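Local atomic coordinates of phosphoribosylaminoimidazole-succinocarboxamide synthase (Pyrococcus horikoshii, PDB entry 3U55), a protein that catalyses the ATP-dependent joining of L-aspartate to a carboxylated aminoimidazole ribonucleotide, giving SAICAR in de novo purine biosynthesis. Residues A[31-42]-A[210-221]; A[84-92]-A[141-149]. One frame throughout, in Å; residues are numbered along the deposited sequence.

Contact 1 (A[31-42]-A[210-221]); sequences ATAFDGTKKARF and KDVFRFDKGDLI. With SO4 (sulfate ion), chain C.
Phe213 packs its ring against the methyl groups of Ala31, Ala33 and Ala40. Ala31 CB lies over one face, 4.2 Å from the ring centroid, in a CH-pi contact; Ala33 CB comes within 3.6 Å of Phe213 CE2, and Ala40 CB touches Phe213 CE1. Two aromatic pairs follow, both offset edge-to-face: Phe42 turns its edge to the face of Phe213, Phe42 CZ 3.5 Å from Phe213 CD1 with the planes at 79°, and the edge of Phe34 points toward the face of Phe215, these planes at 61°. Leu220 CB sits over a face of Phe42. The alanines belong to a beta hairpin closed by a type I' turn, Phe34 to Thr37, with a classic bulge where Thr37 and Lys38 face Ala33. Among the polar contacts, Lys38, CG anti to the backbone N (chi1 -167°) and extended beyond, runs along the Phe213 ring so that NZ donates to Phe213 O at 2.8 Å, almost in line with the carbonyl. The same NZ forms a salt bridge with Asp216 OD1, also 2.8 Å, from above the carboxylate plane. A sulfate is held by donors from both segments: Lys210 NZ reaches its O1 at 2.8 Å, the Arg214 guanidinium meets O1 edge-on through NE and NH1, and Phe34 N donates to O4 at 3.1 Å.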
loop_
_atom_site.group_PDB
_atom_site.type_symbol
_atom_site.label_atom_id
_atom_site.label_comp_id
_atom_site.label_asym_id
_atom_site.label_seq_id
_atom_site.Cartn_x
_atom_site.Cartn_y
_atom_site.Cartn_z
ATOM N N ALA A 31 17.875 -21.921 2.112
ATOM C CA ALA A 31 17.674 -20.512 1.803
ATOM C C ALA A 31 16.929 -20.354 0.485
ATOM O O ALA A 31 17.233 -21.037 -0.499
ATOM C CB ALA A 31 19.012 -19.774 1.763
ATOM N N THR A 32 15.939 -19.462 0.481
ATOM C CA THR A 32 15.169 -19.157 -0.726
ATOM C C THR A 32 15.156 -17.659 -0.967
ATOM O O THR A 32 15.167 -16.873 -0.024
ATOM C CB THR A 32 13.698 -19.649 -0.648
ATOM O OG1 THR A 32 13.085 -19.170 0.556
ATOM C CG2 THR A 32 13.618 -21.170 -0.698
ATOM N N ALA A 33 15.134 -17.266 -2.237
ATOM C CA ALA A 33 15.065 -15.858 -2.596
ATOM C C ALA A 33 14.269 -15.678 -3.875
ATOM O O ALA A 33 14.003 -16.646 -4.591
ATOM C CB ALA A 33 16.463 -15.268 -2.746
ATOM N N PHE A 34 13.892 -14.430 -4.143
ATOM C CA PHE A 34 13.184 -14.044 -5.364
ATOM C C PHE A 34 11.997 -14.959 -5.668
ATOM O O PHE A 34 11.910 -15.548 -6.750
ATOM C CB PHE A 34 14.149 -13.971 -6.556
ATOM C CG PHE A 34 15.391 -13.158 -6.291
ATOM C CD1 PHE A 34 15.303 -11.819 -5.919
ATOM C CD2 PHE A 34 16.651 -13.732 -6.434
ATOM C CE1 PHE A 34 16.448 -11.068 -5.680
ATOM C CE2 PHE A 34 17.804 -12.986 -6.202
ATOM C CZ PHE A 34 17.702 -11.652 -5.825
ATOM N N ASP A 35 11.104 -15.075 -4.688
ATOM C CA ASP A 35 9.867 -15.849 -4.807
ATOM C C ASP A 35 10.114 -17.315 -5.195
ATOM O O ASP A 35 9.429 -17.863 -6.065
ATOM C CB ASP A 35 8.906 -15.169 -5.796
ATOM C CG ASP A 35 7.447 -15.367 -5.428
ATOM O OD1 ASP A 35 7.061 -14.994 -4.299
ATOM O OD2 ASP A 35 6.686 -15.883 -6.276
ATOM N N GLY A 36 11.104 -17.935 -4.554
ATOM C CA GLY A 36 11.382 -19.359 -4.739
ATOM C C GLY A 36 12.309 -19.737 -5.881
ATOM O O GLY A 36 12.728 -20.894 -5.983
ATOM N N THR A 37 12.636 -18.772 -6.737
ATOM C CA THR A 37 13.442 -19.044 -7.932
ATOM C C THR A 37 14.919 -19.304 -7.625
ATOM O O THR A 37 15.590 -20.026 -8.368
ATOM C CB THR A 37 13.316 -17.920 -8.982
ATOM O OG1 THR A 37 13.738 -16.678 -8.409
ATOM C CG2 THR A 37 11.873 -17.795 -9.465
ATOM N N LYS A 38 15.421 -18.711 -6.541
ATOM C CA LYS A 38 16.799 -18.938 -6.106
ATOM C C LYS A 38 16.826 -19.781 -4.834
ATOM O O LYS A 38 16.204 -19.425 -3.834
ATOM C CB LYS A 38 17.539 -17.611 -5.889
ATOM C CG LYS A 38 19.043 -17.769 -5.751
ATOM C CD LYS A 38 19.757 -16.429 -5.691
ATOM C CE LYS A 38 21.263 -16.631 -5.597
ATOM N NZ LYS A 38 22.005 -15.352 -5.793
ATOM N N LYS A 39 17.544 -20.900 -4.883
ATOM C CA LYS A 39 17.617 -21.831 -3.756
ATOM C C LYS A 39 19.042 -22.301 -3.508
ATOM O O LYS A 39 19.816 -22.501 -4.448
ATOM C CB LYS A 39 16.727 -23.058 -3.997
ATOM C CG LYS A 39 15.233 -22.803 -3.940
ATOM C CD LYS A 39 14.461 -24.104 -4.109
ATOM C CE LYS A 39 12.966 -23.850 -4.240
ATOM N NZ LYS A 39 12.219 -25.093 -4.570
ATOM N N ALA A 40 19.375 -22.475 -2.232
ATOM C CA ALA A 40 20.655 -23.044 -1.808
ATOM C C ALA A 40 20.568 -23.496 -0.351
ATOM O O ALA A 40 19.660 -23.090 0.380
ATOM C CB ALA A 40 21.787 -22.036 -1.989
ATOM N N ARG A 41 21.509 -24.341 0.059
ATOM C CA ARG A 41 21.614 -24.780 1.448
ATOM C C ARG A 41 22.935 -24.315 2.041
ATOM O O ARG A 41 23.997 -24.513 1.443
ATOM C CB ARG A 41 21.518 -26.303 1.548
ATOM C CG ARG A 41 20.199 -26.895 1.067
ATOM C CD ARG A 41 20.138 -28.404 1.311
ATOM N NE ARG A 41 19.911 -28.730 2.721
ATOM C CZ ARG A 41 20.866 -29.055 3.591
ATOM N NH1 ARG A 41 22.138 -29.106 3.216
ATOM N NH2 ARG A 41 20.544 -29.329 4.848
ATOM N N PHE A 42 22.868 -23.703 3.220
ATOM C CA PHE A 42 24.061 -23.183 3.882
ATOM C C PHE A 42 24.253 -23.851 5.233
ATOM O O PHE A 42 23.468 -23.631 6.161
ATOM C CB PHE A 42 23.967 -21.663 4.045
ATOM C CG PHE A 42 23.947 -20.916 2.745
ATOM C CD1 PHE A 42 25.134 -20.605 2.089
ATOM C CD2 PHE A 42 22.741 -20.515 2.178
ATOM C CE1 PHE A 42 25.123 -19.906 0.885
ATOM C CE2 PHE A 42 22.717 -19.820 0.973
ATOM C CZ PHE A 42 23.911 -19.515 0.323
ATOM N N LYS A 210 20.798 -11.672 4.557
ATOM C CA LYS A 210 20.372 -12.462 3.407
ATOM C C LYS A 210 20.693 -11.841 2.030
ATOM O O LYS A 210 20.721 -12.556 1.031
ATOM C CB LYS A 210 18.876 -12.767 3.525
ATOM C CG LYS A 210 18.396 -13.949 2.697
ATOM C CD LYS A 210 16.896 -14.103 2.866
ATOM C CE LYS A 210 16.359 -15.229 2.034
ATOM N NZ LYS A 210 14.873 -15.354 2.152
ATOM N N ASP A 211 20.937 -10.531 1.976
ATOM C CA ASP A 211 21.306 -9.868 0.709
ATOM C C ASP A 211 22.632 -10.393 0.137
ATOM O O ASP A 211 22.881 -10.294 -1.068
ATOM C CB ASP A 211 21.362 -8.342 0.859
ATOM C CG ASP A 211 19.990 -7.677 0.725
ATOM O OD1 ASP A 211 19.035 -8.313 0.228
ATOM O OD2 ASP A 211 19.878 -6.494 1.097
ATOM N N VAL A 212 23.470 -10.947 1.009
ATOM C CA VAL A 212 24.719 -11.599 0.608
ATOM C C VAL A 212 24.412 -12.813 -0.278
ATOM O O VAL A 212 25.129 -13.079 -1.243
ATOM C CB VAL A 212 25.560 -11.987 1.852
ATOM C CG1 VAL A 212 26.716 -12.926 1.491
ATOM C CG2 VAL A 212 26.095 -10.731 2.523
ATOM N N PHE A 213 23.333 -13.525 0.049
ATOM C CA PHE A 213 22.829 -14.626 -0.773
ATOM C C PHE A 213 22.026 -14.130 -1.975
ATOM O O PHE A 213 22.231 -14.612 -3.088
ATOM C CB PHE A 213 21.998 -15.595 0.076
ATOM C CG PHE A 213 21.161 -16.561 -0.725
ATOM C CD1 PHE A 213 21.756 -17.505 -1.566
ATOM C CD2 PHE A 213 19.774 -16.535 -0.628
ATOM C CE1 PHE A 213 20.979 -18.397 -2.300
ATOM C CE2 PHE A 213 18.986 -17.431 -1.354
ATOM C CZ PHE A 213 19.591 -18.363 -2.191
ATOM N N ARG A 214 21.123 -13.173 -1.750
ATOM C CA ARG A 214 20.308 -12.597 -2.827
ATOM C C ARG A 214 21.165 -12.084 -3.986
ATOM O O ARG A 214 20.846 -12.324 -5.156
ATOM C CB ARG A 214 19.413 -11.459 -2.313
ATOM C CG ARG A 214 18.189 -11.899 -1.520
ATOM C CD ARG A 214 17.241 -10.727 -1.285
ATOM N NE ARG A 214 16.195 -11.068 -0.323
ATOM C CZ ARG A 214 16.172 -10.678 0.951
ATOM N NH1 ARG A 214 15.174 -11.060 1.734
ATOM N NH2 ARG A 214 17.137 -9.909 1.448
ATOM N N PHE A 215 22.251 -11.386 -3.661
ATOM C CA PHE A 215 23.047 -10.715 -4.693
ATOM C C PHE A 215 24.507 -11.162 -4.784
ATOM O O PHE A 215 25.344 -10.450 -5.348
ATOM C CB PHE A 215 22.936 -9.194 -4.528
ATOM C CG PHE A 215 21.520 -8.692 -4.555
ATOM C CD1 PHE A 215 20.772 -8.742 -5.730
ATOM C CD2 PHE A 215 20.927 -8.183 -3.403
ATOM C CE1 PHE A 215 19.456 -8.286 -5.756
ATOM C CE2 PHE A 215 19.612 -7.725 -3.421
ATOM C CZ PHE A 215 18.876 -7.779 -4.600
ATOM N N ASP A 216 24.795 -12.348 -4.248
ATOM C CA ASP A 216 26.136 -12.949 -4.279
ATOM C C ASP A 216 27.230 -11.956 -3.864
ATOM O O ASP A 216 28.195 -11.720 -4.602
ATOM C CB ASP A 216 26.433 -13.565 -5.656
ATOM C CG ASP A 216 25.398 -14.602 -6.078
ATOM O OD1 ASP A 216 24.755 -15.228 -5.204
ATOM O OD2 ASP A 216 25.230 -14.797 -7.297
ATOM N N LYS A 217 27.066 -11.378 -2.679
ATOM C CA LYS A 217 27.979 -10.351 -2.184
ATOM C C LYS A 217 29.167 -10.958 -1.457
ATOM O O LYS A 217 30.110 -10.249 -1.094
ATOM C CB LYS A 217 27.243 -9.378 -1.260
ATOM C CG LYS A 217 26.157 -8.572 -1.943
ATOM C CD LYS A 217 25.498 -7.631 -0.953
ATOM C CE LYS A 217 24.586 -6.655 -1.653
ATOM N NZ LYS A 217 24.387 -5.449 -0.811
ATOM N N GLY A 218 29.114 -12.272 -1.251
ATOM C CA GLY A 218 30.150 -12.995 -0.533
ATOM C C GLY A 218 29.631 -14.278 0.081
ATOM O O GLY A 218 28.649 -14.852 -0.386
ATOM N N ASP A 219 30.300 -14.718 1.142
ATOM C CA ASP A 219 29.980 -15.968 1.814
ATOM C C ASP A 219 28.902 -15.707 2.865
ATOM O O ASP A 219 29.153 -15.005 3.857
ATOM C CB ASP A 219 31.251 -16.528 2.460
ATOM C CG ASP A 219 31.078 -17.942 2.983
ATOM O OD1 ASP A 219 30.382 -18.136 4.003
ATOM O OD2 ASP A 219 31.671 -18.863 2.386
ATOM N N LEU A 220 27.709 -16.261 2.636
ATOM C CA LEU A 220 26.575 -16.068 3.548
ATOM C C LEU A 220 26.893 -16.494 4.979
ATOM O O LEU A 220 26.621 -15.752 5.926
ATOM C CB LEU A 220 25.305 -16.784 3.051
ATOM C CG LEU A 220 24.084 -16.691 3.994
ATOM C CD1 LEU A 220 22.800 -16.389 3.252
ATOM C CD2 LEU A 220 23.910 -17.925 4.883
ATOM N N ILE A 221 27.454 -17.692 5.131
ATOM C CA ILE A 221 27.758 -18.223 6.458
ATOM C C ILE A 221 28.732 -17.308 7.211
ATOM O O ILE A 221 28.531 -17.019 8.392
ATOM C CB ILE A 221 28.257 -19.694 6.394
ATOM C CG1 ILE A 221 27.080 -20.644 6.127
ATOM C CG2 ILE A 221 29.003 -20.089 7.672
ATOM C CD1 ILE A 221 25.950 -20.580 7.170
HETATM S S SO4 C . 12.960 -13.065 -0.575
HETATM O O1 SO4 C . 14.090 -13.515 0.230
HETATM O O2 SO4 C . 12.114 -14.211 -0.888
HETATM O O3 SO4 C . 12.198 -12.081 0.190
HETATM O O4 SO4 C . 13.455 -12.467 -1.815
HETATM O O HOH W 1 15.798 -18.158 3.443
HETATM O O HOH W 2 23.820 -16.902 -7.859
#

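Contact 2 (A[84-92]-A[141-149]); sequences DMYPLEVVV and ISLDEIKKI
Glu145 OE2 is gripped by two groups: Tyr86 OH donates to it at 2.6 Å, and Lys180 of strand 169-180 forms a salt bridge with it. The phenol meets OE2 on the anti side, 20° out of the carboxylate plane. The other oxygen, OE1, accepts from Ser142 N at 3.0 Å and from Ser142 OG, while Glu145 N donates back to Ser142 OG. This is a capping box at the start of helix 143-165, so one glutamate both caps the helix start and ties it to the sheet. With an alanine here, the Tyr86 hydroxyl and the Lys180 charge would probably lose their mate, and Ser142 N and OG their shared acceptor. Ile149 CD1 sits over the centre of the Tyr86 ring, 4.1 Å from its centroid. Ile141 and Leu88 meet tip to tip, CD1 to CD1 at 3.8 Å; Ile141, with CG1 beside the backbone N (chi1 -51°), also lays CG1 against Tyr86 CD1. Further along strand 88-92, Val90 CG2 touches Ile149 CG2 at 3.8 Å. The helix thus rests on the sheet through branched aliphatic chains, and the nearby lysine and the phenol donor would probably favour the ionised carboxylate.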
loop_
_atom_site.group_PDB
_atom_site.type_symbol
_atom_site.label_atom_id
_atom_site.label_comp_id
_atom_site.label_asym_id
_atom_site.label_seq_id
_atom_site.Cartn_x
_atom_site.Cartn_y
_atom_site.Cartn_z
ATOM N N ASP A 84 -3.176 -17.512 17.239
ATOM C CA ASP A 84 -3.990 -17.270 16.060
ATOM C C ASP A 84 -3.252 -16.206 15.253
ATOM O O ASP A 84 -3.240 -15.031 15.626
ATOM C CB ASP A 84 -5.389 -16.781 16.451
ATOM C CG ASP A 84 -6.275 -17.901 16.991
ATOM O OD1 ASP A 84 -6.004 -19.088 16.702
ATOM O OD2 ASP A 84 -7.251 -17.587 17.701
ATOM N N MET A 85 -2.623 -16.634 14.164
ATOM C CA MET A 85 -1.719 -15.767 13.416
ATOM C C MET A 85 -2.451 -14.762 12.545
ATOM O O MET A 85 -3.441 -15.092 11.899
ATOM C CB MET A 85 -0.752 -16.601 12.564
ATOM C CG MET A 85 0.287 -17.400 13.361
ATOM S SD MET A 85 1.446 -16.406 14.340
ATOM C CE MET A 85 2.332 -15.560 13.019
ATOM N N TYR A 86 -1.959 -13.526 12.526
ATOM C CA TYR A 86 -2.415 -12.555 11.531
ATOM C C TYR A 86 -1.766 -12.885 10.191
ATOM O O TYR A 86 -0.576 -13.221 10.151
ATOM C CB TYR A 86 -2.029 -11.128 11.925
ATOM C CG TYR A 86 -2.771 -10.581 13.120
ATOM C CD1 TYR A 86 -4.087 -10.132 13.001
ATOM C CD2 TYR A 86 -2.156 -10.507 14.369
ATOM C CE1 TYR A 86 -4.776 -9.624 14.093
ATOM C CE2 TYR A 86 -2.836 -10.003 15.472
ATOM C CZ TYR A 86 -4.140 -9.559 15.328
ATOM O OH TYR A 86 -4.812 -9.051 16.420
ATOM N N PRO A 87 -2.531 -12.765 9.087
ATOM C CA PRO A 87 -1.977 -13.009 7.758
ATOM C C PRO A 87 -1.186 -11.789 7.269
ATOM O O PRO A 87 -1.450 -11.275 6.184
ATOM C CB PRO A 87 -3.226 -13.236 6.894
ATOM C CG PRO A 87 -4.289 -12.455 7.553
ATOM C CD PRO A 87 -3.969 -12.426 9.038
ATOM N N LEU A 88 -0.228 -11.341 8.081
ATOM C CA LEU A 88 0.538 -10.129 7.788
ATOM C C LEU A 88 2.034 -10.345 7.860
ATOM O O LEU A 88 2.521 -11.133 8.668
ATOM C CB LEU A 88 0.187 -9.002 8.771
ATOM C CG LEU A 88 -1.251 -8.492 8.891
ATOM C CD1 LEU A 88 -1.366 -7.537 10.090
ATOM C CD2 LEU A 88 -1.711 -7.818 7.597
ATOM N N GLU A 89 2.754 -9.619 7.007
ATOM C CA GLU A 89 4.168 -9.361 7.214
ATOM C C GLU A 89 4.297 -7.857 7.451
ATOM O O GLU A 89 3.808 -7.057 6.658
ATOM C CB GLU A 89 4.992 -9.824 6.011
ATOM C CG GLU A 89 5.065 -11.351 5.907
ATOM C CD GLU A 89 5.705 -11.847 4.616
ATOM O OE1 GLU A 89 5.691 -13.077 4.397
ATOM O OE2 GLU A 89 6.216 -11.021 3.826
ATOM N N VAL A 90 4.912 -7.489 8.569
ATOM C CA VAL A 90 5.016 -6.085 8.967
ATOM C C VAL A 90 6.470 -5.680 8.809
ATOM O O VAL A 90 7.350 -6.221 9.480
ATOM C CB VAL A 90 4.532 -5.867 10.417
ATOM C CG1 VAL A 90 4.593 -4.383 10.812
ATOM C CG2 VAL A 90 3.107 -6.396 10.585
ATOM N N VAL A 91 6.718 -4.745 7.901
ATOM C CA VAL A 91 8.086 -4.342 7.591
ATOM C C VAL A 91 8.366 -2.928 8.130
ATOM O O VAL A 91 7.637 -1.988 7.815
ATOM C CB VAL A 91 8.345 -4.421 6.064
ATOM C CG1 VAL A 91 9.764 -3.997 5.742
ATOM C CG2 VAL A 91 8.047 -5.844 5.531
ATOM N N VAL A 92 9.412 -2.790 8.941
ATOM C CA VAL A 92 9.843 -1.477 9.433
ATOM C C VAL A 92 11.144 -1.113 8.728
ATOM O O VAL A 92 12.046 -1.931 8.659
ATOM C CB VAL A 92 10.038 -1.454 10.977
ATOM C CG1 VAL A 92 10.405 -0.044 11.466
ATOM C CG2 VAL A 92 8.779 -1.900 11.691
ATOM N N ILE A 141 -9.195 -7.500 10.339
ATOM C CA ILE A 141 -8.293 -6.873 11.298
ATOM C C ILE A 141 -8.716 -5.425 11.577
ATOM O O ILE A 141 -8.638 -4.562 10.695
ATOM C CB ILE A 141 -6.819 -6.899 10.808
ATOM C CG1 ILE A 141 -6.412 -8.318 10.375
ATOM C CG2 ILE A 141 -5.898 -6.379 11.902
ATOM C CD1 ILE A 141 -5.086 -8.391 9.614
ATOM N N SER A 142 -9.138 -5.165 12.812
ATOM C CA SER A 142 -9.678 -3.862 13.190
ATOM C C SER A 142 -8.592 -2.794 13.174
ATOM O O SER A 142 -7.399 -3.100 13.278
ATOM C CB SER A 142 -10.335 -3.924 14.575
ATOM O OG SER A 142 -9.354 -4.008 15.602
ATOM N N LEU A 143 -9.006 -1.537 13.056
ATOM C CA LEU A 143 -8.044 -0.441 13.087
ATOM C C LEU A 143 -7.276 -0.383 14.416
ATOM O O LEU A 143 -6.089 -0.059 14.426
ATOM C CB LEU A 143 -8.732 0.889 12.788
ATOM C CG LEU A 143 -7.863 2.138 12.634
ATOM C CD1 LEU A 143 -6.827 1.965 11.514
ATOM C CD2 LEU A 143 -8.749 3.352 12.384
ATOM N N ASP A 144 -7.950 -0.694 15.528
ATOM C CA ASP A 144 -7.277 -0.763 16.833
ATOM C C ASP A 144 -6.180 -1.832 16.841
ATOM O O ASP A 144 -5.088 -1.610 17.380
ATOM C CB ASP A 144 -8.281 -1.014 17.978
ATOM C CG ASP A 144 -7.616 -1.007 19.356
ATOM O OD1 ASP A 144 -7.103 0.054 19.776
ATOM O OD2 ASP A 144 -7.604 -2.063 20.023
ATOM N N GLU A 145 -6.462 -2.987 16.242
ATOM C CA GLU A 145 -5.451 -4.045 16.132
ATOM C C GLU A 145 -4.270 -3.596 15.278
ATOM O O GLU A 145 -3.111 -3.810 15.645
ATOM C CB GLU A 145 -6.050 -5.314 15.543
ATOM C CG GLU A 145 -6.861 -6.130 16.537
ATOM C CD GLU A 145 -7.674 -7.197 15.841
ATOM O OE1 GLU A 145 -8.691 -6.851 15.208
ATOM O OE2 GLU A 145 -7.298 -8.380 15.923
ATOM N N ILE A 146 -4.566 -2.972 14.143
ATOM C CA ILE A 146 -3.507 -2.445 13.278
ATOM C C ILE A 146 -2.643 -1.421 14.012
ATOM O O ILE A 146 -1.419 -1.483 13.943
ATOM C CB ILE A 146 -4.066 -1.865 11.969
ATOM C CG1 ILE A 146 -4.562 -3.002 11.074
ATOM C CG2 ILE A 146 -2.982 -1.044 11.234
ATOM C CD1 ILE A 146 -3.459 -3.968 10.590
ATOM N N LYS A 147 -3.280 -0.490 14.723
ATOM C CA LYS A 147 -2.547 0.518 15.490
ATOM C C LYS A 147 -1.644 -0.108 16.551
ATOM O O LYS A 147 -0.478 0.291 16.689
ATOM C CB LYS A 147 -3.495 1.536 16.126
ATOM C CG LYS A 147 -3.990 2.605 15.155
ATOM C CD LYS A 147 -5.109 3.431 15.776
ATOM C CE LYS A 147 -5.575 4.534 14.834
ATOM N NZ LYS A 147 -6.832 5.170 15.326
ATOM N N LYS A 148 -2.172 -1.093 17.280
ATOM C CA LYS A 148 -1.383 -1.829 18.277
ATOM C C LYS A 148 -0.183 -2.535 17.649
ATOM O O LYS A 148 0.927 -2.497 18.194
ATOM C CB LYS A 148 -2.247 -2.842 19.037
ATOM C CG LYS A 148 -3.137 -2.233 20.119
ATOM C CD LYS A 148 -3.994 -3.305 20.793
ATOM C CE LYS A 148 -4.563 -2.814 22.129
ATOM N NZ LYS A 148 -5.326 -1.537 21.990
ATOM N N ILE A 149 -0.416 -3.170 16.503
ATOM C CA ILE A 149 0.642 -3.864 15.760
ATOM C C ILE A 149 1.772 -2.907 15.349
ATOM O O ILE A 149 2.946 -3.212 15.566
ATOM C CB ILE A 149 0.069 -4.616 14.524
ATOM C CG1 ILE A 149 -0.686 -5.878 14.973
ATOM C CG2 ILE A 149 1.183 -4.981 13.539
ATOM C CD1 ILE A 149 -1.662 -6.433 13.916
#

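In the fold
The middle of the chain lies between contacts 1 and 2, whose centres are 28 Å apart and whose nearest atoms are about 9 Å apart. Along the sequence contact 2 falls within the part that contact 1 brackets, and all four segments lie in the SAICAR synthetase family region. Contact 1 joins a hairpin to late helices near the end of the chain; contact 2 lays helix 143-165 on the six-stranded sheet. The anion site belongs to contact 1: besides its bound sulfate, a second sulfate lies about 5 Å from the Arg214 side chain. Both ions probably come from the crystallisation liquor, yet they may mark a pocket suited to phosphate groups.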